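Local coordinates for uncharacterized bacterial lipoprotein (Bacteroides thetaiotaomicron VPI-5482, PDB 3GF6) that is of unknown function but folds as an all-beta bacterial lipoprotein, with a domain of a family placed in the C1q/TNF clan, at residues E37-L42 with I209-Y214; Y135-S140 with F154-G159. One frame throughout, in Å; residues are numbered along the deposited sequence.

Interaction 1: E37-L42 with I209-Y214; sequences EEDYVL and IDKESY. With EDO (1,2-ethanediol), chain G.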
loop_
_atom_site.group_PDB
_atom_site.type_symbol
_atom_site.label_atom_id
_atom_site.label_comp_id
_atom_site.label_asym_id
_atom_site.label_seq_id
_atom_site.Cartn_x
_atom_site.Cartn_y
_atom_site.Cartn_z
ATOM N N GLU A 37 -1.906 -18.544 -0.587
ATOM C CA GLU A 37 -2.654 -19.774 -0.833
ATOM C C GLU A 37 -4.070 -19.693 -0.308
ATOM O O GLU A 37 -4.906 -20.519 -0.640
ATOM C CB GLU A 37 -1.942 -20.973 -0.208
ATOM C CG GLU A 37 -0.565 -21.265 -0.845
ATOM C CD GLU A 37 0.167 -22.413 -0.161
ATOM O OE1 GLU A 37 -0.488 -23.188 0.548
ATOM O OE2 GLU A 37 1.387 -22.518 -0.316
ATOM N N GLU A 38 -4.334 -18.714 0.533
ATOM C CA GLU A 38 -5.673 -18.474 1.034
ATOM C C GLU A 38 -5.809 -17.005 1.406
ATOM O O GLU A 38 -4.810 -16.258 1.498
ATOM C CB GLU A 38 -5.943 -19.343 2.249
ATOM C CG GLU A 38 -5.072 -19.067 3.403
ATOM C CD GLU A 38 -5.292 -20.060 4.568
ATOM O OE1 GLU A 38 -6.143 -20.949 4.438
ATOM O OE2 GLU A 38 -4.605 -19.939 5.606
ATOM N N ASP A 39 -7.057 -16.591 1.581
ATOM C CA ASP A 39 -7.326 -15.225 2.034
ATOM C C ASP A 39 -6.860 -15.070 3.481
ATOM O O ASP A 39 -6.850 -16.030 4.277
ATOM C CB ASP A 39 -8.826 -14.914 2.084
ATOM C CG ASP A 39 -9.544 -15.049 0.750
ATOM O OD1 ASP A 39 -8.959 -15.151 -0.340
ATOM O OD2 ASP A 39 -10.786 -15.068 0.837
ATOM N N TYR A 40 -6.565 -13.847 3.877
ATOM C CA TYR A 40 -6.365 -13.576 5.330
ATOM C C TYR A 40 -6.914 -12.210 5.714
ATOM O O TYR A 40 -7.174 -11.382 4.839
ATOM C CB TYR A 40 -4.906 -13.743 5.726
ATOM C CG TYR A 40 -3.971 -12.639 5.288
ATOM C CD1 TYR A 40 -3.784 -11.514 6.087
ATOM C CD2 TYR A 40 -3.282 -12.713 4.080
ATOM C CE1 TYR A 40 -2.944 -10.508 5.715
ATOM C CE2 TYR A 40 -2.429 -11.719 3.701
ATOM C CZ TYR A 40 -2.277 -10.588 4.517
ATOM O OH TYR A 40 -1.416 -9.576 4.158
ATOM N N VAL A 41 -7.124 -11.995 7.008
ATOM C CA VAL A 41 -7.718 -10.736 7.420
ATOM C C VAL A 41 -6.890 -10.061 8.516
ATOM O O VAL A 41 -6.688 -10.645 9.589
ATOM C CB VAL A 41 -9.150 -10.960 7.890
ATOM C CG1 VAL A 41 -9.784 -9.646 8.376
ATOM C CG2 VAL A 41 -10.015 -11.588 6.742
ATOM N N LEU A 42 -6.378 -8.856 8.239
ATOM C CA LEU A 42 -5.822 -8.013 9.293
ATOM C C LEU A 42 -7.004 -7.441 10.112
ATOM O O LEU A 42 -7.968 -6.966 9.502
ATOM C CB LEU A 42 -4.988 -6.891 8.664
ATOM C CG LEU A 42 -4.478 -5.740 9.522
ATOM C CD1 LEU A 42 -3.685 -6.205 10.786
ATOM C CD2 LEU A 42 -3.631 -4.826 8.594
ATOM N N ILE A 209 -7.070 -9.462 2.664
ATOM C CA ILE A 209 -6.195 -9.591 1.500
ATOM C C ILE A 209 -6.575 -10.955 0.910
ATOM O O ILE A 209 -6.435 -12.012 1.582
ATOM C CB ILE A 209 -4.712 -9.565 1.868
ATOM C CG1 ILE A 209 -4.347 -8.206 2.482
ATOM C CG2 ILE A 209 -3.828 -9.952 0.646
ATOM C CD1 ILE A 209 -4.504 -6.965 1.509
ATOM N N ASP A 210 -7.109 -10.905 -0.311
ATOM C CA ASP A 210 -7.588 -12.110 -0.990
ATOM C C ASP A 210 -6.393 -12.899 -1.496
ATOM O O ASP A 210 -5.313 -12.354 -1.815
ATOM C CB ASP A 210 -8.538 -11.797 -2.144
ATOM C CG ASP A 210 -9.928 -11.323 -1.678
ATOM O OD1 ASP A 210 -10.195 -11.201 -0.489
ATOM O OD2 ASP A 210 -10.767 -11.040 -2.541
ATOM N N LYS A 211 -6.619 -14.191 -1.635
ATOM C CA LYS A 211 -5.569 -15.140 -2.016
ATOM C C LYS A 211 -4.939 -14.848 -3.381
ATOM O O LYS A 211 -3.825 -15.257 -3.620
ATOM C CB LYS A 211 -6.110 -16.573 -1.953
ATOM C CG LYS A 211 -6.893 -17.033 -3.128
ATOM C CD LYS A 211 -7.485 -18.436 -2.890
ATOM C CE LYS A 211 -8.993 -18.410 -2.781
ATOM N NZ LYS A 211 -9.646 -17.939 -4.050
ATOM N N GLU A 212 -5.650 -14.136 -4.265
ATOM C CA GLU A 212 -5.136 -13.771 -5.577
ATOM C C GLU A 212 -4.029 -12.702 -5.516
ATOM O O GLU A 212 -3.329 -12.502 -6.485
ATOM C CB GLU A 212 -6.254 -13.232 -6.476
ATOM C CG GLU A 212 -7.301 -14.259 -6.917
ATOM C CD GLU A 212 -8.369 -14.581 -5.892
ATOM O OE1 GLU A 212 -8.473 -13.982 -4.797
ATOM O OE2 GLU A 212 -9.121 -15.501 -6.195
ATOM N N SER A 213 -3.871 -12.013 -4.386
ATOM C CA SER A 213 -2.890 -10.955 -4.279
ATOM C C SER A 213 -1.488 -11.548 -4.368
ATOM O O SER A 213 -1.214 -12.615 -3.817
ATOM C CB SER A 213 -3.064 -10.166 -2.991
ATOM O OG SER A 213 -4.364 -9.613 -2.861
ATOM N N TYR A 214 -0.618 -10.857 -5.097
ATOM C CA TYR A 214 0.787 -11.247 -5.239
ATOM C C TYR A 214 1.638 -10.054 -5.635
ATOM O O TYR A 214 1.131 -9.040 -6.124
ATOM C CB TYR A 214 0.974 -12.356 -6.294
ATOM C CG TYR A 214 0.881 -11.899 -7.721
ATOM C CD1 TYR A 214 2.018 -11.473 -8.405
ATOM C CD2 TYR A 214 -0.338 -11.885 -8.380
ATOM C CE1 TYR A 214 1.951 -11.034 -9.724
ATOM C CE2 TYR A 214 -0.442 -11.476 -9.699
ATOM C CZ TYR A 214 0.710 -11.027 -10.362
ATOM O OH TYR A 214 0.632 -10.657 -11.656
HETATM C C1 EDO G . 0.080 -7.797 -13.001
HETATM O O1 EDO G . -0.981 -8.440 -12.287
HETATM C C2 EDO G . -0.188 -8.012 -14.492
HETATM O O2 EDO G . 0.729 -8.973 -15.015
HETATM O O HOH W 1 -10.229 -15.127 -2.755
HETATM O O HOH W 2 -12.516 -13.394 -0.557
#

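Interaction 2: Y135-S140 with F154-G159; sequences YAQLAS and FMCKGG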
loop_
_atom_site.group_PDB
_atom_site.type_symbol
_atom_site.label_atom_id
_atom_site.label_comp_id
_atom_site.label_asym_id
_atom_site.label_seq_id
_atom_site.Cartn_x
_atom_site.Cartn_y
_atom_site.Cartn_z
ATOM N N TYR A 135 -5.953 5.047 -0.543
ATOM C CA TYR A 135 -5.245 4.779 -1.781
ATOM C C TYR A 135 -4.089 3.806 -1.633
ATOM O O TYR A 135 -3.487 3.729 -0.562
ATOM C CB TYR A 135 -4.747 6.056 -2.417
ATOM C CG TYR A 135 -3.656 6.848 -1.731
ATOM C CD1 TYR A 135 -3.936 7.709 -0.674
ATOM C CD2 TYR A 135 -2.360 6.792 -2.183
ATOM C CE1 TYR A 135 -2.929 8.509 -0.127
ATOM C CE2 TYR A 135 -1.348 7.562 -1.617
ATOM C CZ TYR A 135 -1.645 8.408 -0.593
ATOM O OH TYR A 135 -0.670 9.205 -0.116
ATOM N N ALA A 136 -3.798 3.081 -2.728
ATOM C CA ALA A 136 -2.666 2.147 -2.836
ATOM C C ALA A 136 -1.560 2.823 -3.625
ATOM O O ALA A 136 -1.824 3.522 -4.617
ATOM C CB ALA A 136 -3.079 0.792 -3.485
ATOM N N GLN A 137 -0.330 2.675 -3.150
ATOM C CA GLN A 137 0.788 3.316 -3.808
ATOM C C GLN A 137 2.062 2.492 -3.839
ATOM O O GLN A 137 2.492 1.937 -2.832
ATOM C CB GLN A 137 1.070 4.655 -3.133
ATOM C CG GLN A 137 2.137 5.462 -3.791
ATOM C CD GLN A 137 1.994 6.917 -3.456
ATOM O OE1 GLN A 137 1.267 7.625 -4.132
ATOM N NE2 GLN A 137 2.682 7.378 -2.399
ATOM N N LEU A 138 2.623 2.416 -5.047
ATOM C CA LEU A 138 3.959 1.857 -5.293
ATOM C C LEU A 138 4.822 3.038 -5.708
ATOM O O LEU A 138 4.466 3.754 -6.627
ATOM C CB LEU A 138 3.901 0.855 -6.419
ATOM C CG LEU A 138 5.145 0.082 -6.754
ATOM C CD1 LEU A 138 5.377 -0.910 -5.555
ATOM C CD2 LEU A 138 5.011 -0.611 -8.174
ATOM N N ALA A 139 5.957 3.210 -5.034
ATOM C CA ALA A 139 6.786 4.401 -5.142
ATOM C C ALA A 139 8.198 4.145 -4.635
ATOM O O ALA A 139 8.422 3.239 -3.829
ATOM C CB ALA A 139 6.150 5.563 -4.351
ATOM N N SER A 140 9.137 4.963 -5.089
ATOM C CA SER A 140 10.508 4.946 -4.555
ATOM C C SER A 140 10.706 5.911 -3.367
ATOM O O SER A 140 11.809 6.054 -2.915
ATOM C CB SER A 140 11.503 5.212 -5.677
ATOM O OG SER A 140 11.397 6.562 -6.070
ATOM N N PHE A 154 5.187 5.424 -8.852
ATOM C CA PHE A 154 5.069 4.483 -9.982
ATOM C C PHE A 154 3.603 4.077 -10.221
ATOM O O PHE A 154 3.166 3.908 -11.359
ATOM C CB PHE A 154 5.940 3.232 -9.752
ATOM C CG PHE A 154 7.419 3.529 -9.551
ATOM C CD1 PHE A 154 8.049 4.564 -10.229
ATOM C CD2 PHE A 154 8.160 2.802 -8.607
ATOM C CE1 PHE A 154 9.405 4.839 -10.015
ATOM C CE2 PHE A 154 9.500 3.081 -8.389
ATOM C CZ PHE A 154 10.118 4.094 -9.090
HETATM N N MSE A 155 2.855 3.913 -9.122
HETATM C CA MSE A 155 1.454 3.532 -9.173
HETATM C C MSE A 155 0.762 4.217 -8.022
HETATM O O MSE A 155 1.216 4.177 -6.866
HETATM C CB MSE A 155 1.235 2.012 -9.057
HETATM C CG MSE A 155 -0.193 1.548 -9.377
HETATM SE SE MSE A 155 -0.697 -0.073 -8.430
HETATM C CE MSE A 155 -0.867 0.632 -6.599
ATOM N N CYS A 156 -0.349 4.859 -8.332
ATOM C CA CYS A 156 -1.170 5.480 -7.298
ATOM C C CYS A 156 -2.625 5.316 -7.707
ATOM O O CYS A 156 -3.044 5.846 -8.731
ATOM C CB CYS A 156 -0.823 6.975 -7.126
ATOM S SG CYS A 156 -1.723 7.756 -5.768
ATOM N N LYS A 157 -3.377 4.572 -6.913
ATOM C CA LYS A 157 -4.787 4.303 -7.165
ATOM C C LYS A 157 -5.592 4.596 -5.912
ATOM O O LYS A 157 -5.488 3.895 -4.881
ATOM C CB LYS A 157 -5.040 2.878 -7.676
ATOM C CG LYS A 157 -4.519 2.648 -9.110
ATOM C CD LYS A 157 -4.528 1.204 -9.510
ATOM C CE LYS A 157 -3.747 1.005 -10.844
ATOM N NZ LYS A 157 -4.250 1.746 -12.062
ATOM N N GLY A 158 -6.383 5.656 -5.999
ATOM C CA GLY A 158 -7.233 6.092 -4.899
ATOM C C GLY A 158 -8.718 6.139 -5.154
ATOM O O GLY A 158 -9.208 6.217 -6.295
ATOM N N GLY A 159 -9.464 6.092 -4.073
ATOM C CA GLY A 159 -10.912 6.328 -4.142
ATOM C C GLY A 159 -11.562 5.327 -5.083
ATOM O O GLY A 159 -11.237 4.127 -5.043
#

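Interaction 1: E37-L42 with I209-Y214
Tyr40 and Ile209 form a hydrogen-bonded pair of an antiparallel sheet, at the start of strand 40-46 and beside a break in strand 203-219. Tyr40 N donates to Ile209 O (2.9 Å), and Ile209 N returns the bond to Tyr40 O. Tyr40 CG stands between its backbone N and carbonyl carbon (chi1 74°), which lays the ring alongside the Ile209 side chain in a CH-pi contact, with Ile209 CB over the ring face, 4.0 Å from the centroid. Lys64 O and Ser81 OG hold Tyr40 OH, fixing the far end of the ring.

At the break Asp210 to Ser213 form a type I turn, and the Asp39 carboxylate bonds to its backbone: OD1 accepts from Lys211 N at 2.8 Å, on the anti side and 21° out of the carboxylate plane. Asp39 OD2 lies 4.1 Å from Asp210 OD1, the two carboxylates side by side, and one water donates to both oxygens, weakly to the latter. Salt bridges of Arg208 with Asp210 OD1 and Lys119 with OD2 probably ease this like-charge approach. A second water bridges Asp39 OD1 (2.7 Å), Lys211 NZ and Glu212 OE1. Ser213 N closes the turn on Asp210 O (3.0 Å), and Ser213 OG donates to the same oxygen.

Interaction 2: Y135-S140 with F154-G159
Phe154 lays its ring obliquely along the end of the neighbouring strand, CD2 passing Ala139 CA and CZ packing on Ser140 CB at 3.8 Å. Its CB sits 3.5 Å from Leu138 O, and the same carbonyl accepts from two backbone donors, Phe154 N (2.9 Å) and Met155 N (3.0 Å). Leu138 is therefore paired with two residues, Phe154 and Met155, in a classic beta bulge of the antiparallel strands 129-139 and 153-158. An alanine in place of Phe154 would probably open a gap beside Ala139 and Ser140 and uncover side chains of Tyr178 and Leu188, which the ring also touches.

Beyond the bulge the register is regular, with Ala136 and Lys157 exchanging both backbone bonds. On the face of Leu138 and Ala136, Met155, a selenomethionine, first meets Leu138 CB to CB; its chain then bends at chi3 (71°), which brings CE within 3.8 Å of Ala136 CB. Ile176 and Tyr178 of strand 171-183 cover this side chain. The other face carries Tyr135, Gln137 and Cys156. With SG anti to the backbone N (chi1 -175°), Cys156 sets its sulfur obliquely beside the Tyr135 ring, 3.8 Å from CD2, while Phe193 meets the same ring. Tyr135 CB packs on Gly158 CA at 3.5 Å.

Overall arrangement
The two contacts belong to different antiparallel sheets of the same all-beta domain, their centres about 19 Å apart and their nearest atoms about 9 Å apart. Interaction 2 is buried near the centre of the molecule and joins strands close in sequence, whereas interaction 1 lies farther out, is partly buried and brings together segments 167 residues apart. Between 135-140 and 154-159 a ladder of four bridges ends at a bulge, among mostly apolar side chains and sulfur; 37-42 and 209-214 share a single bridge, then a turn whose backbone is met by a carboxylate, with charged groups and water around it. Strand 171-183, which covers interaction 2, pairs with strand 112-123 in the sheet of interaction 1.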